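Local coordinates for DocCel5: Type I dockerin repeat domain from A. cellulolyticus family 5 endoglucanase WP_010249057 S51I, L52N mutant (Acetivibrio cellulolyticus, PDB 5NRM), which binds a type I cohesin of scaffoldin B through a calcium-binding dockerin fold, and so probably brings its endoglucanase into the cellulosome, at residues G9-N12 with S13-A17; L18-N21 with Y22-N26; M55-L59 with L60-T64. All coordinates share one frame; numbering follows the deposited sequence.

Interaction 1: G9-N12 with S13-A17. With CA (calcium ion), chain C.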
loop_
_atom_site.group_PDB
_atom_site.type_symbol
_atom_site.label_atom_id
_atom_site.label_comp_id
_atom_site.label_asym_id
_atom_site.label_seq_id
_atom_site.Cartn_x
_atom_site.Cartn_y
_atom_site.Cartn_z
ATOM N N GLY B 9 8.562 2.588 -15.760
ATOM C CA GLY B 9 8.315 1.189 -16.150
ATOM C C GLY B 9 7.246 0.488 -15.293
ATOM O O GLY B 9 6.772 -0.562 -15.721
ATOM N N SER B 10 6.872 1.043 -14.161
ATOM C CA SER B 10 5.887 0.410 -13.300
ATOM C C SER B 10 4.857 1.439 -12.894
ATOM O O SER B 10 5.182 2.640 -12.786
ATOM C CB SER B 10 6.576 -0.112 -12.059
ATOM O OG SER B 10 5.606 -0.749 -11.180
ATOM N N ILE B 11 3.623 0.986 -12.666
ATOM C CA ILE B 11 2.547 1.870 -12.181
ATOM C C ILE B 11 2.500 1.700 -10.666
ATOM O O ILE B 11 2.244 0.583 -10.162
ATOM C CB ILE B 11 1.190 1.454 -12.814
ATOM C CG1 ILE B 11 1.218 1.588 -14.362
ATOM C CG2 ILE B 11 0.098 2.317 -12.186
ATOM C CD1 ILE B 11 0.138 0.783 -14.983
ATOM N N ASN B 12 2.720 2.772 -9.913
ATOM C CA ASN B 12 2.805 2.648 -8.474
ATOM C C ASN B 12 2.357 3.943 -7.786
ATOM O O ASN B 12 1.792 4.839 -8.425
ATOM C CB ASN B 12 4.222 2.178 -8.054
ATOM C CG ASN B 12 5.327 3.201 -8.376
ATOM O OD1 ASN B 12 5.085 4.407 -8.365
ATOM N ND2 ASN B 12 6.537 2.694 -8.596
ATOM N N SER B 13 2.537 3.979 -6.467
ATOM C CA SER B 13 1.994 5.077 -5.695
ATOM C C SER B 13 2.714 6.420 -5.931
ATOM O O SER B 13 2.163 7.486 -5.632
ATOM C CB SER B 13 2.027 4.736 -4.185
ATOM O OG SER B 13 3.365 4.479 -3.737
ATOM N N ILE B 14 3.907 6.359 -6.503
ATOM C CA ILE B 14 4.561 7.621 -6.942
ATOM C C ILE B 14 3.872 8.196 -8.212
ATOM O O ILE B 14 3.665 9.400 -8.285
ATOM C CB ILE B 14 6.083 7.456 -7.088
ATOM C CG1 ILE B 14 6.688 7.231 -5.653
ATOM C CG2 ILE B 14 6.657 8.624 -7.842
ATOM C CD1 ILE B 14 8.182 6.905 -5.610
ATOM N N ASP B 15 3.427 7.342 -9.137
ATOM C CA ASP B 15 2.583 7.816 -10.256
ATOM C C ASP B 15 1.281 8.398 -9.694
ATOM O O ASP B 15 0.839 9.469 -10.109
ATOM C CB ASP B 15 2.240 6.656 -11.194
ATOM C CG ASP B 15 3.478 6.038 -11.815
ATOM O OD1 ASP B 15 4.213 6.749 -12.524
ATOM O OD2 ASP B 15 3.723 4.824 -11.579
ATOM N N PHE B 16 0.677 7.712 -8.700
ATOM C CA PHE B 16 -0.542 8.238 -8.079
ATOM C C PHE B 16 -0.342 9.602 -7.443
ATOM O O PHE B 16 -1.171 10.477 -7.594
ATOM C CB PHE B 16 -0.927 7.208 -7.024
ATOM C CG PHE B 16 -2.290 7.335 -6.354
ATOM C CD1 PHE B 16 -3.430 7.450 -7.078
ATOM C CD2 PHE B 16 -2.381 7.217 -5.001
ATOM C CE1 PHE B 16 -4.657 7.464 -6.445
ATOM C CE2 PHE B 16 -3.625 7.258 -4.348
ATOM C CZ PHE B 16 -4.762 7.395 -5.092
ATOM N N ALA B 17 0.765 9.776 -6.752
ATOM C CA ALA B 17 1.139 11.064 -6.211
ATOM C C ALA B 17 1.347 12.183 -7.243
ATOM O O ALA B 17 0.904 13.348 -7.071
ATOM C CB ALA B 17 2.357 10.924 -5.335
HETATM CA CA CA C . 5.836 4.806 -12.697
HETATM O O HOH W 1 6.597 5.274 -10.460
#
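Asp15 takes the N-H of Asn12 firmly at the start of helix 13-23, while Asn12 caps the helix in return. Asn12 N donates to Asp15 OD2 at 2.8 Å, using the anti lone pair of that oxygen. Asn12 OD1 caps mainly Ile14 N, at 2.9 Å with the N-H tilted from the plane of the amide, and only weakly Asp15 N. The Asn12 torsion explains this reach: CG sits between the backbone N and the carbonyl carbon (chi1 65°), which folds the amide back over the first helical turn. The amide and carboxylate planes are 24° apart, although the two side chains run at about a right angle. One turn on, Phe16 N bonds to Asn12 O.

The calcium ion belongs to this tight side. Ser10 O lies 2.3 Å from it, and Asp15 holds it with both oxygens, OD1 at 2.5 Å and OD2 at 2.4 Å. Water 1 binds the metal while donating to Asn12 OD1 at 2.7 Å.

The loose side holds exposed Gly9 and the Ser10 side chain, whose CB comes no nearer than 5.7 Å to Asp15 OD2. Ile11 CB likewise points away from the helix start. With one oxygen each from Asp4, Asp6 and Asn8, seven ligand atoms surround the ion. Asp15 thus closes both a capping box and the EF-hand-like calcium loop characteristic of dockerins.

Interaction 2: L18-N21 with Y22-N26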
loop_
_atom_site.group_PDB
_atom_site.type_symbol
_atom_site.label_atom_id
_atom_site.label_comp_id
_atom_site.label_asym_id
_atom_site.label_seq_id
_atom_site.Cartn_x
_atom_site.Cartn_y
_atom_site.Cartn_z
ATOM N N LEU B 18 2.005 11.843 -8.324
ATOM C CA LEU B 18 2.206 12.791 -9.370
ATOM C C LEU B 18 0.869 13.185 -9.987
ATOM O O LEU B 18 0.647 14.349 -10.287
ATOM C CB LEU B 18 3.124 12.250 -10.458
ATOM C CG LEU B 18 4.596 12.108 -9.996
ATOM C CD1 LEU B 18 5.380 11.269 -10.940
ATOM C CD2 LEU B 18 5.328 13.434 -9.859
ATOM N N MET B 19 0.002 12.226 -10.186
ATOM C CA MET B 19 -1.342 12.554 -10.658
ATOM C C MET B 19 -2.062 13.506 -9.661
ATOM O O MET B 19 -2.784 14.410 -10.043
ATOM C CB MET B 19 -2.144 11.321 -10.800
ATOM C CG MET B 19 -1.654 10.449 -11.904
ATOM S SD MET B 19 -2.744 9.033 -12.109
ATOM C CE MET B 19 -4.197 9.927 -12.763
ATOM N N ARG B 20 -1.843 13.274 -8.343
ATOM C CA ARG B 20 -2.479 14.162 -7.332
ATOM C C ARG B 20 -1.914 15.563 -7.462
ATOM O O ARG B 20 -2.669 16.547 -7.494
ATOM C CB ARG B 20 -2.220 13.630 -5.908
ATOM C CG ARG B 20 -2.938 14.396 -4.808
ATOM C CD ARG B 20 -4.457 14.179 -4.837
ATOM N NE ARG B 20 -5.098 14.935 -3.760
ATOM C CZ ARG B 20 -6.399 15.189 -3.685
ATOM N NH1 ARG B 20 -7.227 14.617 -4.534
ATOM N NH2 ARG B 20 -6.876 15.944 -2.707
ATOM N N ASN B 21 -0.600 15.668 -7.626
ATOM C CA ASN B 21 -0.025 16.990 -7.788
ATOM C C ASN B 21 -0.513 17.679 -9.026
ATOM O O ASN B 21 -0.697 18.907 -9.003
ATOM C CB ASN B 21 1.472 16.956 -7.815
ATOM C CG ASN B 21 2.065 17.003 -6.453
ATOM O OD1 ASN B 21 3.194 16.533 -6.243
ATOM N ND2 ASN B 21 1.347 17.581 -5.518
ATOM N N TYR B 22 -0.757 16.918 -10.103
ATOM C CA TYR B 22 -1.277 17.499 -11.352
ATOM C C TYR B 22 -2.692 18.055 -11.108
ATOM O O TYR B 22 -3.023 19.220 -11.464
ATOM C CB TYR B 22 -1.302 16.430 -12.448
ATOM C CG TYR B 22 -1.729 16.912 -13.825
ATOM C CD1 TYR B 22 -3.074 17.034 -14.149
ATOM C CD2 TYR B 22 -0.776 17.146 -14.826
ATOM C CE1 TYR B 22 -3.471 17.449 -15.416
ATOM C CE2 TYR B 22 -1.163 17.553 -16.098
ATOM C CZ TYR B 22 -2.507 17.695 -16.365
ATOM O OH TYR B 22 -2.943 18.070 -17.606
ATOM N N LEU B 23 -3.554 17.232 -10.503
ATOM C CA LEU B 23 -4.925 17.683 -10.122
ATOM C C LEU B 23 -5.007 18.854 -9.231
ATOM O O LEU B 23 -6.016 19.617 -9.289
ATOM C CB LEU B 23 -5.701 16.606 -9.371
ATOM C CG LEU B 23 -5.926 15.480 -10.305
ATOM C CD1 LEU B 23 -6.710 14.445 -9.510
ATOM C CD2 LEU B 23 -6.602 16.004 -11.560
ATOM N N LEU B 24 -4.054 18.929 -8.312
ATOM C CA LEU B 24 -4.004 19.996 -7.370
ATOM C C LEU B 24 -3.489 21.280 -8.020
ATOM O O LEU B 24 -3.470 22.329 -7.396
ATOM C CB LEU B 24 -3.170 19.631 -6.151
ATOM C CG LEU B 24 -3.669 18.493 -5.233
ATOM C CD1 LEU B 24 -2.621 18.362 -4.130
ATOM C CD2 LEU B 24 -5.060 18.654 -4.688
ATOM N N GLY B 25 -2.989 21.146 -9.248
ATOM C CA GLY B 25 -2.496 22.274 -9.990
ATOM C C GLY B 25 -1.085 22.598 -9.602
ATOM O O GLY B 25 -0.634 23.669 -9.992
ATOM N N ASN B 26 -0.378 21.690 -8.921
ATOM C CA ASN B 26 1.020 21.871 -8.472
ATOM C C ASN B 26 2.079 21.376 -9.484
ATOM O O ASN B 26 3.264 21.736 -9.403
ATOM C CB ASN B 26 1.300 21.068 -7.206
ATOM C CG ASN B 26 0.391 21.416 -6.076
ATOM O OD1 ASN B 26 -0.195 22.494 -6.046
ATOM N ND2 ASN B 26 0.241 20.463 -5.120
#
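Arg20 and Leu24, one helical turn apart, cross obliquely, with the leucine methyl over the flat end of the arginine. Leu24 CD2 stands 3.5 Å above one guanidinium face, displaced toward its rim, and lies 3.8 Å from Arg20 NH2. In Arg20, CG lies opposite the main-chain nitrogen (chi1 -175°) and the chain then bends at chi2 (70°), which lays the rest of it beside the leucine. Lower down, Arg20 CG meets Leu24 CD1 at 4.0 Å. Arg20 NE donates to the carbonyl oxygen of Tyr81 of the cohesin chain, a residue that also packs on Leu24.

The chain leaves the helix through a Schellman motif at Gly25. Asn26 N reaches back to Asn21 O at 2.8 Å, Gly25 N bonds to Tyr22 O at 2.9 Å, and Gly25 has the positive phi that the motif requires. The reversal sets Asn26 against Asn21, their side chains at about a right angle and their amide planes 56° apart. At the root of the pair, Asn21 CB is 4.2 Å from Asn26 CB.

Tyr22 and Leu23 use their inner carbons. Both lean on the carbonyl of Met19, with Leu23 CG 3.3 Å from Met19 O and Tyr22 CB 3.5 Å from the same oxygen. Beyond CB the tyrosine ring leads away from this turn and stacks with Phe30, while Leu23 packs on Phe52 of helix 49-59.

Interaction 3: M55-L59 with L60-T64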
loop_
_atom_site.group_PDB
_atom_site.type_symbol
_atom_site.label_atom_id
_atom_site.label_comp_id
_atom_site.label_asym_id
_atom_site.label_seq_id
_atom_site.Cartn_x
_atom_site.Cartn_y
_atom_site.Cartn_z
ATOM N N MET B 55 -6.903 5.163 -11.009
ATOM C CA MET B 55 -5.581 4.671 -10.637
ATOM C C MET B 55 -5.660 4.053 -9.245
ATOM O O MET B 55 -4.976 3.012 -8.990
ATOM C CB MET B 55 -4.411 5.685 -10.751
ATOM C CG MET B 55 -2.936 4.958 -10.639
ATOM S SD MET B 55 -1.753 6.310 -10.652
ATOM C CE MET B 55 -1.598 6.197 -12.479
ATOM N N ARG B 56 -6.413 4.682 -8.327
ATOM C CA ARG B 56 -6.551 4.144 -6.960
ATOM C C ARG B 56 -7.158 2.731 -7.038
ATOM O O ARG B 56 -6.653 1.813 -6.401
ATOM C CB ARG B 56 -7.399 5.054 -6.019
ATOM C CG ARG B 56 -7.633 4.459 -4.592
ATOM C CD ARG B 56 -8.255 5.500 -3.614
ATOM N NE ARG B 56 -8.631 4.981 -2.249
ATOM C CZ ARG B 56 -7.909 5.185 -1.111
ATOM N NH1 ARG B 56 -6.742 5.921 -1.103
ATOM N NH2 ARG B 56 -8.310 4.661 -0.000
ATOM N N MET B 57 -8.193 2.548 -7.842
ATOM C CA MET B 57 -8.821 1.217 -7.989
ATOM C C MET B 57 -7.808 0.216 -8.519
ATOM O O MET B 57 -7.750 -0.910 -8.065
ATOM C CB MET B 57 -9.991 1.243 -8.941
ATOM C CG MET B 57 -11.157 2.015 -8.403
ATOM S SD MET B 57 -12.406 2.369 -9.709
ATOM C CE MET B 57 -12.599 0.809 -10.584
ATOM N N TYR B 58 -6.971 0.620 -9.475
ATOM C CA TYR B 58 -5.951 -0.281 -10.022
ATOM C C TYR B 58 -4.912 -0.687 -8.968
ATOM O O TYR B 58 -4.530 -1.878 -8.826
ATOM C CB TYR B 58 -5.257 0.343 -11.272
ATOM C CG TYR B 58 -4.103 -0.430 -11.799
ATOM C CD1 TYR B 58 -4.294 -1.469 -12.697
ATOM C CD2 TYR B 58 -2.816 -0.143 -11.382
ATOM C CE1 TYR B 58 -3.205 -2.192 -13.167
ATOM C CE2 TYR B 58 -1.743 -0.866 -11.850
ATOM C CZ TYR B 58 -1.973 -1.880 -12.751
ATOM O OH TYR B 58 -0.848 -2.580 -13.128
ATOM N N LEU B 59 -4.440 0.303 -8.218
ATOM C CA LEU B 59 -3.415 0.040 -7.223
ATOM C C LEU B 59 -3.975 -0.801 -6.081
ATOM O O LEU B 59 -3.185 -1.520 -5.439
ATOM C CB LEU B 59 -2.875 1.369 -6.688
ATOM C CG LEU B 59 -2.018 2.089 -7.735
ATOM C CD1 LEU B 59 -1.637 3.500 -7.231
ATOM C CD2 LEU B 59 -0.760 1.293 -8.131
ATOM N N LEU B 60 -5.274 -0.713 -5.843
ATOM C CA LEU B 60 -5.939 -1.569 -4.859
ATOM C C LEU B 60 -6.363 -2.966 -5.377
ATOM O O LEU B 60 -7.005 -3.705 -4.672
ATOM C CB LEU B 60 -7.122 -0.868 -4.165
ATOM C CG LEU B 60 -6.698 0.265 -3.219
ATOM C CD1 LEU B 60 -7.882 1.128 -2.812
ATOM C CD2 LEU B 60 -5.911 -0.281 -2.063
ATOM N N GLY B 61 -6.049 -3.272 -6.630
ATOM C CA GLY B 61 -6.427 -4.520 -7.240
ATOM C C GLY B 61 -7.915 -4.725 -7.489
ATOM O O GLY B 61 -8.417 -5.866 -7.604
ATOM N N MET B 62 -8.667 -3.634 -7.530
ATOM C CA MET B 62 -10.089 -3.681 -7.777
ATOM C C MET B 62 -10.386 -3.803 -9.262
ATOM O O MET B 62 -11.478 -4.309 -9.626
ATOM C CB MET B 62 -10.729 -2.405 -7.268
ATOM C CG MET B 62 -10.494 -2.222 -5.779
ATOM S SD MET B 62 -11.315 -0.696 -5.350
ATOM C CE MET B 62 -11.350 -0.840 -3.595
ATOM N N ILE B 63 -9.443 -3.321 -10.080
ATOM C CA ILE B 63 -9.391 -3.598 -11.517
ATOM C C ILE B 63 -8.032 -4.103 -11.916
ATOM O O ILE B 63 -7.047 -3.898 -11.216
ATOM C CB ILE B 63 -9.742 -2.381 -12.368
ATOM C CG1 ILE B 63 -8.792 -1.230 -12.046
ATOM C CG2 ILE B 63 -11.163 -1.942 -12.099
ATOM C CD1 ILE B 63 -8.993 -0.008 -12.933
ATOM N N THR B 64 -7.992 -4.786 -13.054
ATOM C CA THR B 64 -6.745 -5.414 -13.537
ATOM C C THR B 64 -6.087 -4.631 -14.672
ATOM O O THR B 64 -4.937 -4.903 -15.008
ATOM C CB THR B 64 -7.042 -6.828 -14.045
ATOM O OG1 THR B 64 -8.079 -6.794 -15.051
ATOM C CG2 THR B 64 -7.479 -7.698 -12.873
HETATM O O HOH W 2 -4.408 -4.152 -10.327
#
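Helix 49-59 unwinds through Leu60 and reverses at Gly61, whose phi is positive (68°), so that Met62 and Ile63 fold back beside Met57 and Tyr58. Two backbone bonds identify the Schellman motif: Met62 N to Met57 O at 2.9 Å, and Gly61 N to Tyr58 O at 3.0 Å. The second is poorly directed at its acceptor, since the glycine N-H approaches from above the carbonyl plane and not along a lone pair.

Met57 and Met62 form the apolar pair that commonly accompanies this motif. Their side chains cross at about a right angle and meet at the root, CB to CB at 4.1 Å. Further out, Met57 bends at its last torsion and brings its methyl to Ile63, where Met57 CE and Ile63 CG2 are only 3.5 Å apart, closer than two methyl groups normally pack. The CG1 branch of Ile63, turned in between the main-chain N and C (chi1 58°), lies 3.6 Å from Tyr58 CA.

On another side of the helix, Arg56 and Leu60 run side by side in the same direction, Arg56 CG touching Leu60 CD1 at 3.8 Å. Both face the partner chain: Leu60 packs on Leu77 of the cohesin and Arg56 on its Tyr81, while the Arg56 NH2 group makes a weak hydrogen bond to Phe64 O of that chain.

The Tyr58 ring has Thr64 O at its edge, near the ring plane, and meets the Phe66 ring. Water 2 lies above one ring face, offset toward the rim, and bridges two carbonyls by donating to Tyr58 O at 2.7 Å and to Ile63 O at 2.8 Å.

In the fold
From the N terminus, interaction 1 closes the first calcium loop onto the start of helix 13-23, and interaction 2 follows directly at that helix's C-terminal end, the two centres 13 Å apart. Interaction 3 comes later in the chain and turns back the end of helix 49-59. All three are local and in series, so none nests in or crosses another. The tie between them is spatial: Phe16 of interaction 1 packs on Met55 and Arg56 of interaction 3, and Met19 of interaction 2 touches Met55. Phe16 and Met19 thus join the two long helices, while Ile11, meeting Tyr58, ties the calcium loop to helix 49-59. Residues of all three interactions also meet the cohesin chain.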